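Local coordinates for protein subtilisin-like serine protease (Fervidobacterium pennivorans, PDB 1R6V) that breaks down keratin into peptides as a calcium-binding, subtilisin-like serine endopeptidase, which lets the bacterium grow on native feathers, at residues I500-P505 with L550-N555; F21-D26 with G504-D509. The protein carries 1 engineered substitution. All blocks are in the same frame, centred on the assembly; numbering follows the deposited sequence.

Contact 1 (I500-P505 with L550-N555)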
ATOM      1  N   ILE A 500      -7.411   8.601  17.194  1.00 18.03           N
ATOM      2  CA  ILE A 500      -6.479   7.597  16.691  1.00 18.49           C
ATOM      3  C   ILE A 500      -6.623   6.277  17.435  1.00 19.17           C
ATOM      4  O   ILE A 500      -6.501   6.235  18.660  1.00 21.40           O
ATOM      5  CB  ILE A 500      -5.022   8.118  16.818  1.00 16.45           C
ATOM      6  CG1 ILE A 500      -4.863   9.420  16.024  1.00 16.93           C
ATOM      7  CG2 ILE A 500      -4.046   7.085  16.259  1.00 17.33           C
ATOM      8  CD1 ILE A 500      -3.478  10.061  16.136  1.00 18.49           C
ATOM      9  N   PHE A 501      -6.887   5.210  16.682  1.00 19.90           N
ATOM     10  CA  PHE A 501      -7.050   3.870  17.242  1.00 20.72           C
ATOM     11  C   PHE A 501      -5.921   2.978  16.755  1.00 20.06           C
ATOM     12  O   PHE A 501      -5.598   2.975  15.576  1.00 17.58           O
ATOM     13  CB  PHE A 501      -8.405   3.290  16.830  1.00 24.01           C
ATOM     14  CG  PHE A 501      -9.569   4.152  17.234  1.00 28.72           C
ATOM     15  CD1 PHE A 501      -9.978   5.216  16.432  1.00 30.85           C
ATOM     16  CD2 PHE A 501     -10.232   3.927  18.436  1.00 30.73           C
ATOM     17  CE1 PHE A 501     -11.030   6.041  16.821  1.00 29.64           C
ATOM     18  CE2 PHE A 501     -11.286   4.749  18.834  1.00 31.68           C
ATOM     19  CZ  PHE A 501     -11.684   5.805  18.026  1.00 31.75           C
ATOM     20  N   VAL A 502      -5.326   2.240  17.680  1.00 19.99           N
ATOM     21  CA  VAL A 502      -4.202   1.352  17.395  1.00 22.19           C
ATOM     22  C   VAL A 502      -4.600  -0.071  17.805  1.00 24.09           C
ATOM     23  O   VAL A 502      -5.109  -0.272  18.903  1.00 23.60           O
ATOM     24  CB  VAL A 502      -2.979   1.821  18.216  1.00 23.19           C
ATOM     25  CG1 VAL A 502      -1.761   0.990  17.894  1.00 26.67           C
ATOM     26  CG2 VAL A 502      -2.711   3.303  17.929  1.00 23.54           C
ATOM     27  N   GLY A 503      -4.375  -1.047  16.926  1.00 23.86           N
ATOM     28  CA  GLY A 503      -4.743  -2.423  17.239  1.00 29.43           C
ATOM     29  C   GLY A 503      -3.608  -3.430  17.129  1.00 31.58           C
ATOM     30  O   GLY A 503      -2.956  -3.497  16.088  1.00 34.67           O
ATOM     31  N   GLY A 504      -3.436  -4.209  18.205  1.00 32.46           N
ATOM     32  CA  GLY A 504      -2.404  -5.231  18.394  1.00 33.59           C
ATOM     33  C   GLY A 504      -1.885  -5.928  17.175  1.00 31.68           C
ATOM     34  O   GLY A 504      -2.476  -5.766  16.112  1.00 34.45           O
ATOM     35  N   PRO A 505      -0.812  -6.743  17.289  1.00 29.09           N
ATOM     36  CA  PRO A 505      -0.347  -7.386  16.054  1.00 27.21           C
ATOM     37  C   PRO A 505      -1.490  -8.082  15.339  1.00 26.43           C
ATOM     38  O   PRO A 505      -2.402  -8.595  15.977  1.00 24.56           O
ATOM     39  CB  PRO A 505       0.726  -8.369  16.541  1.00 26.97           C
ATOM     40  CG  PRO A 505       1.226  -7.743  17.824  1.00 27.76           C
ATOM     41  CD  PRO A 505      -0.058  -7.235  18.459  1.00 28.80           C
ATOM     42  N   LEU A 550       3.309  10.211  17.682  1.00 19.05           N
ATOM     43  CA  LEU A 550       2.503   9.676  18.777  1.00 20.93           C
ATOM     44  C   LEU A 550       3.179   8.362  19.151  1.00 21.05           C
ATOM     45  O   LEU A 550       3.370   7.502  18.293  1.00 17.88           O
ATOM     46  CB  LEU A 550       1.075   9.386  18.311  1.00 22.26           C
ATOM     47  CG  LEU A 550      -0.069   9.234  19.326  1.00 27.54           C
ATOM     48  CD1 LEU A 550      -0.983   8.134  18.860  1.00 24.73           C
ATOM     49  CD2 LEU A 550       0.433   8.956  20.720  1.00 26.23           C
ATOM     50  N   ASN A 551       3.550   8.219  20.421  1.00 20.72           N
ATOM     51  CA  ASN A 551       4.205   7.002  20.887  1.00 22.27           C
ATOM     52  C   ASN A 551       3.197   6.184  21.671  1.00 22.77           C
ATOM     53  O   ASN A 551       2.506   6.711  22.541  1.00 21.96           O
ATOM     54  CB  ASN A 551       5.397   7.333  21.796  1.00 23.54           C
ATOM     55  CG  ASN A 551       6.433   8.196  21.111  1.00 26.11           C
ATOM     56  OD1 ASN A 551       7.017   7.801  20.105  1.00 26.99           O
ATOM     57  ND2 ASN A 551       6.664   9.392  21.652  1.00 28.94           N
ATOM     58  N   VAL A 552       3.119   4.895  21.357  1.00 21.69           N
ATOM     59  CA  VAL A 552       2.191   3.995  22.023  1.00 22.47           C
ATOM     60  C   VAL A 552       2.992   2.852  22.645  1.00 23.93           C
ATOM     61  O   VAL A 552       3.869   2.271  22.001  1.00 22.76           O
ATOM     62  CB  VAL A 552       1.165   3.420  21.009  1.00 21.00           C
ATOM     63  CG1 VAL A 552       0.198   2.490  21.715  1.00 21.85           C
ATOM     64  CG2 VAL A 552       0.408   4.556  20.328  1.00 21.85           C
ATOM     65  N   ASN A 553       2.710   2.552  23.907  1.00 25.22           N
ATOM     66  CA  ASN A 553       3.412   1.476  24.594  1.00 26.81           C
ATOM     67  C   ASN A 553       2.432   0.382  24.981  1.00 25.89           C
ATOM     68  O   ASN A 553       1.561   0.582  25.828  1.00 25.23           O
ATOM     69  CB  ASN A 553       4.114   2.016  25.843  1.00 30.43           C
ATOM     70  CG  ASN A 553       5.221   2.992  25.507  1.00 33.29           C
ATOM     71  OD1 ASN A 553       6.301   2.597  25.071  1.00 36.68           O
ATOM     72  ND2 ASN A 553       4.954   4.276  25.695  1.00 36.76           N
ATOM     73  N   PHE A 554       2.566  -0.773  24.340  1.00 22.65           N
ATOM     74  CA  PHE A 554       1.705  -1.908  24.626  1.00 21.21           C
ATOM     75  C   PHE A 554       2.187  -2.594  25.904  1.00 20.31           C
ATOM     76  O   PHE A 554       3.354  -2.474  26.287  1.00 18.64           O
ATOM     77  CB  PHE A 554       1.757  -2.921  23.463  1.00 21.36           C
ATOM     78  CG  PHE A 554       0.804  -2.620  22.327  1.00 21.61           C
ATOM     79  CD1 PHE A 554      -0.099  -1.564  22.406  1.00 20.34           C
ATOM     80  CD2 PHE A 554       0.781  -3.428  21.195  1.00 18.34           C
ATOM     81  CE1 PHE A 554      -1.016  -1.317  21.385  1.00 20.49           C
ATOM     82  CE2 PHE A 554      -0.135  -3.190  20.167  1.00 20.69           C
ATOM     83  CZ  PHE A 554      -1.037  -2.132  20.261  1.00 19.23           C
ATOM     84  N   ASN A 555       1.269  -3.289  26.566  1.00 21.10           N
ATOM     85  CA  ASN A 555       1.583  -4.062  27.765  1.00 22.46           C
ATOM     86  C   ASN A 555       0.671  -5.285  27.751  1.00 20.57           C
ATOM     87  O   ASN A 555      -0.337  -5.306  27.053  1.00 21.23           O
ATOM     88  CB  ASN A 555       1.366  -3.250  29.057  1.00 25.17           C
ATOM     89  CG  ASN A 555      -0.063  -2.743  29.213  1.00 27.22           C
ATOM     90  OD1 ASN A 555      -1.017  -3.509  29.193  1.00 29.33           O
ATOM     91  ND2 ASN A 555      -0.204  -1.436  29.378  1.00 30.80           N
TER

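Contact 2 (F21-D26 with G504-D509)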
ATOM      1  N   PHE A  21       5.831 -11.043   7.778  1.00 13.15           N
ATOM      2  CA  PHE A  21       5.426 -11.690   6.535  1.00 15.02           C
ATOM      3  C   PHE A  21       4.159 -11.046   6.001  1.00 16.29           C
ATOM      4  O   PHE A  21       3.238 -10.764   6.768  1.00 16.67           O
ATOM      5  CB  PHE A  21       5.135 -13.177   6.752  1.00 14.75           C
ATOM      6  CG  PHE A  21       6.353 -14.036   6.853  1.00 16.20           C
ATOM      7  CD1 PHE A  21       6.688 -14.646   8.056  1.00 17.41           C
ATOM      8  CD2 PHE A  21       7.130 -14.281   5.731  1.00 16.53           C
ATOM      9  CE1 PHE A  21       7.794 -15.511   8.142  1.00 17.84           C
ATOM     10  CE2 PHE A  21       8.232 -15.136   5.798  1.00 17.08           C
ATOM     11  CZ  PHE A  21       8.562 -15.755   7.012  1.00 17.73           C
ATOM     12  N   GLY A  22       4.110 -10.811   4.694  1.00 15.63           N
ATOM     13  CA  GLY A  22       2.921 -10.221   4.108  1.00 17.50           C
ATOM     14  C   GLY A  22       1.773 -11.215   4.150  1.00 18.13           C
ATOM     15  O   GLY A  22       1.960 -12.410   3.902  1.00 18.08           O
ATOM     16  N   GLU A  23       0.573 -10.733   4.455  1.00 18.98           N
ATOM     17  CA  GLU A  23      -0.587 -11.610   4.542  1.00 20.59           C
ATOM     18  C   GLU A  23      -0.867 -12.318   3.230  1.00 21.14           C
ATOM     19  O   GLU A  23      -0.837 -11.704   2.164  1.00 19.72           O
ATOM     20  CB  GLU A  23      -1.829 -10.816   4.966  1.00 23.13           C
ATOM     21  CG  GLU A  23      -3.091 -11.679   5.042  1.00 26.41           C
ATOM     22  CD  GLU A  23      -4.312 -10.928   5.552  1.00 27.41           C
ATOM     23  OE1 GLU A  23      -5.393 -11.550   5.630  1.00 31.27           O
ATOM     24  OE2 GLU A  23      -4.190  -9.733   5.867  1.00 27.97           O
ATOM     25  N   LEU A  24      -1.134 -13.618   3.322  1.00 21.79           N
ATOM     26  CA  LEU A  24      -1.428 -14.451   2.164  1.00 23.54           C
ATOM     27  C   LEU A  24      -2.929 -14.695   2.061  1.00 26.95           C
ATOM     28  O   LEU A  24      -3.538 -15.238   2.983  1.00 28.38           O
ATOM     29  CB  LEU A  24      -0.687 -15.784   2.292  1.00 25.39           C
ATOM     30  CG  LEU A  24       0.622 -15.971   1.511  1.00 27.58           C
ATOM     31  CD1 LEU A  24       1.454 -14.722   1.520  1.00 25.09           C
ATOM     32  CD2 LEU A  24       1.382 -17.164   2.072  1.00 23.34           C
ATOM     33  N   ARG A  25      -3.508 -14.290   0.934  1.00 27.70           N
ATOM     34  CA  ARG A  25      -4.939 -14.429   0.669  1.00 29.72           C
ATOM     35  C   ARG A  25      -5.123 -15.138  -0.670  1.00 29.77           C
ATOM     36  O   ARG A  25      -4.616 -14.673  -1.684  1.00 28.87           O
ATOM     37  CB  ARG A  25      -5.567 -13.041   0.586  1.00 33.15           C
ATOM     38  CG  ARG A  25      -7.069 -13.021   0.543  1.00 36.77           C
ATOM     39  CD  ARG A  25      -7.607 -13.179   1.943  1.00 40.27           C
ATOM     40  NE  ARG A  25      -8.707 -12.258   2.192  1.00 41.47           N
ATOM     41  CZ  ARG A  25      -8.809 -11.496   3.275  1.00 42.48           C
ATOM     42  NH1 ARG A  25      -7.869 -11.542   4.213  1.00 42.41           N
ATOM     43  NH2 ARG A  25      -9.854 -10.694   3.420  1.00 41.74           N
ATOM     44  N   ASP A  26      -5.849 -16.255  -0.693  1.00 30.98           N
ATOM     45  CA  ASP A  26      -6.044 -16.967  -1.955  1.00 31.81           C
ATOM     46  C   ASP A  26      -6.538 -16.056  -3.072  1.00 30.87           C
ATOM     47  O   ASP A  26      -7.426 -15.229  -2.867  1.00 32.11           O
ATOM     48  CB  ASP A  26      -7.026 -18.129  -1.773  1.00 35.57           C
ATOM     49  CG  ASP A  26      -6.470 -19.213  -0.881  1.00 39.00           C
ATOM     50  OD1 ASP A  26      -5.358 -19.700  -1.181  1.00 42.25           O
ATOM     51  OD2 ASP A  26      -7.138 -19.572   0.116  1.00 41.79           O
ATOM     52  N   GLY A 504      -3.436  -4.209  18.205  1.00 32.46           N
ATOM     53  CA  GLY A 504      -2.404  -5.231  18.394  1.00 33.59           C
ATOM     54  C   GLY A 504      -1.885  -5.928  17.175  1.00 31.68           C
ATOM     55  O   GLY A 504      -2.476  -5.766  16.112  1.00 34.45           O
ATOM     56  N   PRO A 505      -0.812  -6.743  17.289  1.00 29.09           N
ATOM     57  CA  PRO A 505      -0.347  -7.386  16.054  1.00 27.21           C
ATOM     58  C   PRO A 505      -1.490  -8.082  15.339  1.00 26.43           C
ATOM     59  O   PRO A 505      -2.402  -8.595  15.977  1.00 24.56           O
ATOM     60  CB  PRO A 505       0.726  -8.369  16.541  1.00 26.97           C
ATOM     61  CG  PRO A 505       1.226  -7.743  17.824  1.00 27.76           C
ATOM     62  CD  PRO A 505      -0.058  -7.235  18.459  1.00 28.80           C
ATOM     63  N   ASP A 506      -1.359  -8.081  14.030  1.00 25.76           N
ATOM     64  CA  ASP A 506      -2.377  -8.685  13.191  1.00 27.58           C
ATOM     65  C   ASP A 506      -2.265 -10.206  13.227  1.00 29.09           C
ATOM     66  O   ASP A 506      -1.269 -10.768  12.789  1.00 30.87           O
ATOM     67  CB  ASP A 506      -2.203  -8.177  11.759  1.00 28.42           C
ATOM     68  CG  ASP A 506      -3.280  -8.671  10.822  1.00 29.59           C
ATOM     69  OD1 ASP A 506      -4.298  -9.221  11.296  1.00 31.49           O
ATOM     70  OD2 ASP A 506      -3.109  -8.493   9.600  1.00 32.13           O
ATOM     71  N   HIS A 507      -3.377 -10.909  13.752  1.00 27.85           N
ATOM     72  CA  HIS A 507      -3.348 -12.363  13.826  1.00 28.40           C
ATOM     73  C   HIS A 507      -4.107 -12.932  12.632  1.00 28.92           C
ATOM     74  O   HIS A 507      -5.190 -13.496  12.796  1.00 29.30           O
ATOM     75  CB  HIS A 507      -3.996 -12.832  15.132  1.00 29.54           C
ATOM     76  CG  HIS A 507      -5.159 -11.991  15.565  1.00 30.87           C
ATOM     77  ND1 HIS A 507      -5.012 -10.705  16.036  1.00 32.97           N
ATOM     78  CD2 HIS A 507      -6.487 -12.253  15.593  1.00 32.55           C
ATOM     79  CE1 HIS A 507      -6.198 -10.208  16.339  1.00 32.19           C
ATOM     80  NE2 HIS A 507      -7.110 -11.127  16.078  1.00 34.04           N
ATOM     81  N   TRP A 508      -3.539 -12.779  11.438  1.00 27.59           N
ATOM     82  CA  TRP A 508      -4.175 -13.259  10.207  1.00 28.01           C
ATOM     83  C   TRP A 508      -3.897 -14.723   9.912  1.00 28.94           C
ATOM     84  O   TRP A 508      -4.524 -15.315   9.034  1.00 29.00           O
ATOM     85  CB  TRP A 508      -3.706 -12.443   9.001  1.00 25.78           C
ATOM     86  CG  TRP A 508      -2.213 -12.495   8.769  1.00 24.02           C
ATOM     87  CD1 TRP A 508      -1.276 -11.691   9.339  1.00 22.88           C
ATOM     88  CD2 TRP A 508      -1.494 -13.399   7.906  1.00 22.52           C
ATOM     89  NE1 TRP A 508      -0.022 -12.027   8.893  1.00 22.43           N
ATOM     90  CE2 TRP A 508      -0.124 -13.073   8.012  1.00 23.61           C
ATOM     91  CE3 TRP A 508      -1.876 -14.450   7.058  1.00 22.34           C
ATOM     92  CZ2 TRP A 508       0.874 -13.760   7.298  1.00 22.62           C
ATOM     93  CZ3 TRP A 508      -0.884 -15.136   6.348  1.00 22.04           C
ATOM     94  CH2 TRP A 508       0.475 -14.785   6.473  1.00 21.17           C
ATOM     95  N   ASP A 509      -2.935 -15.282  10.640  1.00 31.41           N
ATOM     96  CA  ASP A 509      -2.517 -16.668  10.492  1.00 35.39           C
ATOM     97  C   ASP A 509      -3.471 -17.536  11.308  1.00 37.89           C
ATOM     98  O   ASP A 509      -3.103 -18.073  12.353  1.00 39.50           O
ATOM     99  CB  ASP A 509      -1.080 -16.805  11.011  1.00 35.83           C
ATOM    100  CG  ASP A 509      -0.433 -18.117  10.632  1.00 36.65           C
ATOM    101  OD1 ASP A 509       0.690 -18.362  11.116  1.00 35.42           O
ATOM    102  OD2 ASP A 509      -1.033 -18.893   9.855  1.00 36.85           O
TER
HETATM  103  O   HOH W   1       2.330 -10.387   9.250  1.00 18.27           O

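Contact 1 (I500-P505 with L550-N555)
Phe554 lays its ring end against the backbone of Gly504, with CE2 3.5 Å from Gly504 CA, at a point where the strand meets it with bare backbone. CG lies anti to the carbonyl carbon, beside the backbone N (chi1 -85°), in a side chain that leaves CA toward strand 496-505 and brings the CE2-CZ end of the ring to the glycine. Gly503 C meets the rim of the ring near its plane, while Pro505 CD approaches CE2 obliquely from further along the chain. Val502 divides its two methyls between two neighbours. Val502 CG1, anti to the backbone N (chi1 -176°), slants against the ring at 4.0 Å from Phe554 CZ; Val502 CG2 meets Val552 CG2 at 4.1 Å, the two valines passing each other in opposite directions. This is face-to-face packing in a beta-sandwich of the Ig-like domain: strands 496-505 and 549-553 belong to different sheets, and no hydrogen bond joins the segments, whose directions differ by 38°. Leu550 completes the row by reaching tip to tip toward Ile500, its CD1 4.2 Å from Ile500 CG2 and equally near Ile500 CD1. Phe450 and Phe541 pack beside this last pair, while the ring of Phe554 also meets that of Phe669 edge-to-face.

Contact 2 (F21-D26 with G504-D509)
Trp508 spreads one face of its indole against the backbone of Glu23. Glu23 CA stands 3.6 Å from the centroid of the six-membered ring and only 5° off its normal, a CH-pi contact almost exactly over the centre. From there the glutamate runs across the indole, passing the tryptophan side chain in the opposite direction: CG is anti to the backbone N (chi1 179°) and the chain stays extended beyond it, which brings Glu23 CG to 3.6 Å from Trp508 CE3 and carries the carboxylate on to Trp508 CB, its plane 25° from that of the ring. The carboxylate ends there beside that of Asp506, Glu23 OE2 lying 4.1 Å from Asp506 OD2 where the two side chains cross at about a right angle. This nearness of like charges is probably eased by Arg25, whose NH1 forms a salt bridge of 2.9 Å with Glu23 OE1, and by a long, weak ion pair from Asp506 to Lys481. At the indole's edge a water lying in the ring plane accepts from Trp508 NE1 and donates to Phe21 O at 2.7 Å, bridging the indole N-H to the backbone carbonyl of Phe21. Leu24 N approaches Trp508 CZ3 obliquely, and the hydroxyls of Tyr78 and Tyr96 hydrogen-bond to the carbonyl oxygens of Gly22 and Glu23 respectively. Far from the catalytic residues, this is an interdomain contact: a tryptophan in the loop after a strand of the Ig-like beta-sandwich packs on an irregular segment of the propeptide.

From the N terminus, the chain passes first through 21-26, in the propeptide ahead of strand 33-38. It then runs through the rest of the propeptide and the catalytic domain and into the Ig-like sandwich before contact 2 closes a loop of 477 intervening residues at 504-509. Contact 1 closes a much shorter one, of 44 residues, when strand 549-553 packs across from strand 496-505, in the opposing sheet. Because 500-505 and 504-509 share Gly504 and Pro505, the two loops overlap end to end rather than nest. The end of strand 496-505 thus helps build the sandwich interior, and its continuation reaches the propeptide, the two contact centres lying 18 Å apart.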